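Long-range contacts in beta-lactamase II (Erythrobacter litoralis, PDB 6V3U), which probably hydrolyses beta-lactam antibiotics to substituted beta-amino acids, using zinc as its cofactor: residues 61-66 and 91-96; 87-92 and 110-115. All blocks are in the same frame, centred on the assembly; numbering follows the deposited sequence.

Overall arrangement
Contacts 1 and 2 have centres about 9 Å apart and meet along strand 86-90, which has strand 58-62 on one side and strand 111-114 on the other, all three parallel. Val91 and Thr92 belong to both contacts. Probable hydrogen bonds tie the two contacts together: Asp63 N to Val90 O at 2.8 Å and Leu61 N to Ala88 O at 2.9 Å. Contact 2 (87-92 with 110-115) is sheet pairing, its centre about 12 Å from the centre of the chain; contact 1 starts on the last residues of strand 58-62, involves the loop after strand 86-90, has its centre about 7 Å from the chain centre, and holds zinc ligands His93 and His95. The side chain of Val91 is about 8 Å from the zinc ion.

Contact 1 (61-66 and 91-96); sequences LVDTAW and VTHAHQ. With ZN (zinc ion), chain C.
Asp63 and Val91 lie at the point where the two backbones run close, their CA atoms 4.7 Å apart; the segments then diverge until the CA atoms of Trp66 and His95 are separated by 8.3 Å. Asp63 ties the near end. Holding CG beside its own backbone N (chi1 -72°), it carries OD1 to two N-H groups, accepting Thr92 N at 2.7 Å and His93 N at 3.0 Å, both nearly straight and arriving from opposite faces of the carboxylate plane, the second on the syn side. Two backbone N-H groups thus grip one oxygen and should fix the turn leading into the metal ligands. The His93 ring is oriented by NE2, bonded to Asn49 O, and by ND1, which binds zinc at 2.0 Å. At the wide end Trp66 forms an offset stack with His95: centroids are 4.7 Å apart and planes 22° from parallel, with CZ3 above the imidazole toward its rim. His95 NE2 binds the same zinc, also at 2.0 Å; His223 of the same chain and Asp196 of the second subunit complete its ligands. His93, His95 and Asp97 form the HxHxD signature of the metallo-beta-lactamase active site.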
loop_
_atom_site.group_PDB
_atom_site.type_symbol
_atom_site.label_atom_id
_atom_site.label_comp_id
_atom_site.label_asym_id
_atom_site.label_seq_id
_atom_site.Cartn_x
_atom_site.Cartn_y
_atom_site.Cartn_z
ATOM N N LEU A 61 20.125 -14.693 11.586
ATOM C CA LEU A 61 19.031 -13.833 12.018
ATOM C C LEU A 61 18.383 -13.196 10.790
ATOM O O LEU A 61 19.073 -12.610 9.950
ATOM C CB LEU A 61 19.548 -12.769 12.997
ATOM C CG LEU A 61 18.614 -11.588 13.302
ATOM C CD1 LEU A 61 17.369 -12.050 14.056
ATOM C CD2 LEU A 61 19.328 -10.459 14.062
ATOM N N VAL A 62 17.068 -13.326 10.670
ATOM C CA VAL A 62 16.329 -12.720 9.559
ATOM C C VAL A 62 15.523 -11.557 10.123
ATOM O O VAL A 62 14.546 -11.767 10.855
ATOM C CB VAL A 62 15.430 -13.740 8.848
ATOM C CG1 VAL A 62 14.658 -13.085 7.643
ATOM C CG2 VAL A 62 16.274 -14.923 8.385
ATOM N N ASP A 63 15.947 -10.332 9.784
ATOM C CA ASP A 63 15.343 -9.077 10.229
ATOM C C ASP A 63 15.623 -8.791 11.700
ATOM O O ASP A 63 15.672 -9.715 12.525
ATOM C CB ASP A 63 13.835 -9.073 9.983
ATOM C CG ASP A 63 13.496 -8.944 8.512
ATOM O OD1 ASP A 63 13.944 -7.952 7.896
ATOM O OD2 ASP A 63 12.806 -9.844 7.978
ATOM N N THR A 64 15.821 -7.512 12.030
ATOM C CA THR A 64 15.918 -7.074 13.419
ATOM C C THR A 64 14.511 -6.956 13.989
ATOM O O THR A 64 13.520 -7.150 13.288
ATOM C CB THR A 64 16.629 -5.726 13.530
ATOM O OG1 THR A 64 15.832 -4.720 12.879
ATOM C CG2 THR A 64 18.005 -5.794 12.886
ATOM N N ALA A 65 14.413 -6.619 15.271
ATOM C CA ALA A 65 13.126 -6.284 15.858
ATOM C C ALA A 65 12.877 -4.791 15.660
ATOM O O ALA A 65 13.630 -4.106 14.962
ATOM C CB ALA A 65 13.087 -6.680 17.331
ATOM N N TRP A 66 11.834 -4.263 16.310
ATOM C CA TRP A 66 11.528 -2.841 16.196
ATOM C C TRP A 66 12.680 -1.982 16.704
ATOM O O TRP A 66 13.065 -0.998 16.062
ATOM C CB TRP A 66 10.247 -2.514 16.965
ATOM C CG TRP A 66 8.958 -2.881 16.277
ATOM C CD1 TRP A 66 8.083 -3.855 16.654
ATOM C CD2 TRP A 66 8.382 -2.250 15.112
ATOM N NE1 TRP A 66 7.000 -3.876 15.800
ATOM C CE2 TRP A 66 7.163 -2.906 14.842
ATOM C CE3 TRP A 66 8.785 -1.202 14.274
ATOM C CZ2 TRP A 66 6.339 -2.553 13.766
ATOM C CZ3 TRP A 66 7.953 -0.841 13.195
ATOM C CH2 TRP A 66 6.750 -1.520 12.956
ATOM N N VAL A 91 18.534 -8.572 6.149
ATOM C CA VAL A 91 17.370 -7.677 6.217
ATOM C C VAL A 91 16.397 -8.020 5.096
ATOM O O VAL A 91 16.801 -8.186 3.940
ATOM C CB VAL A 91 17.798 -6.198 6.119
ATOM C CG1 VAL A 91 16.607 -5.283 6.325
ATOM C CG2 VAL A 91 18.851 -5.888 7.136
ATOM N N THR A 92 15.111 -8.102 5.425
ATOM C CA THR A 92 14.079 -8.221 4.409
ATOM C C THR A 92 13.067 -7.077 4.424
ATOM O O THR A 92 12.569 -6.716 3.365
ATOM C CB THR A 92 13.335 -9.562 4.538
ATOM O OG1 THR A 92 12.628 -9.609 5.787
ATOM C CG2 THR A 92 14.321 -10.748 4.458
ATOM N N HIS A 93 12.754 -6.473 5.574
ATOM C CA HIS A 93 11.827 -5.325 5.542
ATOM C C HIS A 93 12.308 -4.263 6.537
ATOM O O HIS A 93 11.852 -4.201 7.683
ATOM C CB HIS A 93 10.385 -5.765 5.801
ATOM C CG HIS A 93 10.179 -6.443 7.116
ATOM N ND1 HIS A 93 9.529 -5.835 8.169
ATOM C CD2 HIS A 93 10.557 -7.668 7.560
ATOM C CE1 HIS A 93 9.504 -6.662 9.203
ATOM N NE2 HIS A 93 10.121 -7.781 8.859
ATOM N N ALA A 94 13.232 -3.418 6.080
ATOM C CA ALA A 94 13.773 -2.353 6.915
ATOM C C ALA A 94 12.717 -1.286 7.190
ATOM O O ALA A 94 11.771 -1.092 6.414
ATOM C CB ALA A 94 14.977 -1.707 6.237
ATOM N N HIS A 95 12.896 -0.577 8.303
ATOM C CA HIS A 95 12.024 0.529 8.677
ATOM C C HIS A 95 12.839 1.810 8.736
ATOM O O HIS A 95 13.946 1.816 9.282
ATOM C CB HIS A 95 11.331 0.244 10.009
ATOM C CG HIS A 95 10.631 -1.076 10.026
ATOM N ND1 HIS A 95 10.846 -2.023 11.003
ATOM C CD2 HIS A 95 9.747 -1.625 9.156
ATOM C CE1 HIS A 95 10.115 -3.094 10.742
ATOM N NE2 HIS A 95 9.436 -2.875 9.629
ATOM N N GLN A 96 12.292 2.885 8.162
ATOM C CA GLN A 96 13.066 4.107 7.953
ATOM C C GLN A 96 13.489 4.743 9.267
ATOM O O GLN A 96 14.630 5.190 9.405
ATOM C CB GLN A 96 12.259 5.115 7.137
ATOM C CG GLN A 96 12.229 4.856 5.658
ATOM C CD GLN A 96 11.392 5.902 4.933
ATOM O OE1 GLN A 96 10.713 6.716 5.565
ATOM N NE2 GLN A 96 11.445 5.888 3.609
HETATM ZN ZN ZN C . 8.472 -4.179 8.499
#

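Contact 2 (87-92 and 110-115); sequences RAAVVT and IATWAH
Ala89 is the hub of a parallel strand pair, bonding through both its N and its O to strand 111-114. The axes of 87-90 and 111-114 approach to 4.6 Å, with their directions differing by 23°. Ala89 N gives to Ala111 O at 2.8 Å, Ala89 O receives Trp113 N at 2.8 Å, and Val91 N gives to Trp113 O at 2.8 Å. Side chains alternate between the two faces of the sheet, those of Ala89 and Thr112 on one, those of Ala88, Val90, Ala111 and Trp113 on the other. Small Ala89 makes the low spot that the branch methyl of Ile110 comes against: CG2, anti to the backbone N, runs alongside the Ala88-Ala89 peptide and lies 3.9 Å from Ala89 CB. Further along, the Ala114 methyl meets the Val91 branch with CB to CB at 3.9 Å, while Val91 CG2 comes within 4.2 Å of Thr112 CG2. On the reverse face the indole, its CG beside the backbone N (chi1 -60°), turns an edge back toward the neighbouring strand and sets CD1 3.4 Å from Ala89 O, in the ring plane. Helix 101-107, linking the strands as a beta-alpha-beta unit, packs Leu105 on Ala89, Ile110 and Thr112; helix 144-150 meets Ala88 and Trp113 on the other face, while strands 58-62 and 132-133 continue the sheet on its two sides.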
loop_
_atom_site.group_PDB
_atom_site.type_symbol
_atom_site.label_atom_id
_atom_site.label_comp_id
_atom_site.label_asym_id
_atom_site.label_seq_id
_atom_site.Cartn_x
_atom_site.Cartn_y
_atom_site.Cartn_z
ATOM N N ARG A 87 25.618 -15.632 13.798
ATOM C CA ARG A 87 26.833 -15.422 13.027
ATOM C C ARG A 87 26.606 -14.609 11.760
ATOM O O ARG A 87 27.580 -14.233 11.101
ATOM C CB ARG A 87 27.461 -16.765 12.638
ATOM C CG ARG A 87 26.693 -17.472 11.509
ATOM C CD ARG A 87 27.582 -18.519 10.847
ATOM N NE ARG A 87 26.817 -19.509 10.109
ATOM C CZ ARG A 87 26.452 -19.359 8.841
ATOM N NH1 ARG A 87 26.781 -18.252 8.185
ATOM N NH2 ARG A 87 25.754 -20.309 8.234
ATOM N N ALA A 88 25.356 -14.345 11.391
ATOM C CA ALA A 88 25.042 -13.539 10.221
ATOM C C ALA A 88 23.588 -13.094 10.313
ATOM O O ALA A 88 22.765 -13.758 10.955
ATOM C CB ALA A 88 25.273 -14.308 8.911
ATOM N N ALA A 89 23.282 -11.974 9.651
ATOM C CA ALA A 89 21.945 -11.391 9.645
ATOM C C ALA A 89 21.601 -10.907 8.239
ATOM O O ALA A 89 22.476 -10.428 7.516
ATOM C CB ALA A 89 21.850 -10.230 10.658
ATOM N N VAL A 90 20.339 -11.063 7.840
ATOM C CA VAL A 90 19.845 -10.584 6.552
ATOM C C VAL A 90 18.601 -9.727 6.806
ATOM O O VAL A 90 17.766 -10.071 7.652
ATOM C CB VAL A 90 19.543 -11.750 5.584
ATOM C CG1 VAL A 90 18.719 -12.828 6.274
ATOM C CG2 VAL A 90 18.834 -11.247 4.323
ATOM N N VAL A 91 18.534 -8.572 6.149
ATOM C CA VAL A 91 17.370 -7.677 6.217
ATOM C C VAL A 91 16.397 -8.020 5.096
ATOM O O VAL A 91 16.801 -8.186 3.940
ATOM C CB VAL A 91 17.798 -6.198 6.119
ATOM C CG1 VAL A 91 16.607 -5.283 6.325
ATOM C CG2 VAL A 91 18.851 -5.888 7.136
ATOM N N THR A 92 15.111 -8.102 5.425
ATOM C CA THR A 92 14.079 -8.221 4.409
ATOM C C THR A 92 13.067 -7.077 4.424
ATOM O O THR A 92 12.569 -6.716 3.365
ATOM C CB THR A 92 13.335 -9.562 4.538
ATOM O OG1 THR A 92 12.628 -9.609 5.787
ATOM C CG2 THR A 92 14.321 -10.748 4.458
ATOM N N ILE A 110 28.292 -8.693 13.991
ATOM C CA ILE A 110 27.503 -9.625 13.197
ATOM C C ILE A 110 27.490 -9.124 11.759
ATOM O O ILE A 110 27.152 -7.964 11.501
ATOM C CB ILE A 110 26.076 -9.761 13.757
ATOM C CG1 ILE A 110 26.120 -10.414 15.148
ATOM C CG2 ILE A 110 25.163 -10.515 12.769
ATOM C CD1 ILE A 110 24.807 -10.347 15.930
ATOM N N ALA A 111 27.880 -9.990 10.827
ATOM C CA ALA A 111 27.844 -9.640 9.416
ATOM C C ALA A 111 26.397 -9.484 8.958
ATOM O O ALA A 111 25.574 -10.391 9.130
ATOM C CB ALA A 111 28.565 -10.705 8.590
ATOM N N THR A 112 26.091 -8.334 8.363
ATOM C CA THR A 112 24.734 -7.976 7.972
ATOM C C THR A 112 24.638 -7.893 6.450
ATOM O O THR A 112 25.495 -7.286 5.800
ATOM C CB THR A 112 24.322 -6.644 8.615
ATOM O OG1 THR A 112 24.347 -6.773 10.042
ATOM C CG2 THR A 112 22.925 -6.242 8.196
ATOM N N TRP A 113 23.595 -8.501 5.897
ATOM C CA TRP A 113 23.342 -8.541 4.467
ATOM C C TRP A 113 22.018 -7.855 4.178
ATOM O O TRP A 113 21.049 -8.017 4.929
ATOM C CB TRP A 113 23.286 -9.981 3.950
ATOM C CG TRP A 113 24.536 -10.736 4.185
ATOM C CD1 TRP A 113 24.913 -11.352 5.336
ATOM C CD2 TRP A 113 25.592 -10.955 3.245
ATOM N NE1 TRP A 113 26.140 -11.943 5.175
ATOM C CE2 TRP A 113 26.579 -11.713 3.899
ATOM C CE3 TRP A 113 25.797 -10.582 1.915
ATOM C CZ2 TRP A 113 27.759 -12.107 3.270
ATOM C CZ3 TRP A 113 26.967 -10.966 1.291
ATOM C CH2 TRP A 113 27.931 -11.730 1.964
ATOM N N ALA A 114 21.971 -7.100 3.085
ATOM C CA ALA A 114 20.718 -6.468 2.704
ATOM C C ALA A 114 20.725 -6.228 1.198
ATOM O O ALA A 114 21.787 -6.158 0.575
ATOM C CB ALA A 114 20.516 -5.160 3.476
ATOM N N HIS A 115 19.530 -6.112 0.619
ATOM C CA HIS A 115 19.421 -5.829 -0.810
ATOM C C HIS A 115 19.315 -4.326 -1.021
ATOM O O HIS A 115 18.286 -3.735 -0.662
ATOM C CB HIS A 115 18.220 -6.527 -1.419
ATOM C CG HIS A 115 18.060 -6.257 -2.885
ATOM N ND1 HIS A 115 16.943 -5.648 -3.414
ATOM C CD2 HIS A 115 18.894 -6.485 -3.929
ATOM C CE1 HIS A 115 17.088 -5.526 -4.722
ATOM N NE2 HIS A 115 18.261 -6.032 -5.061
#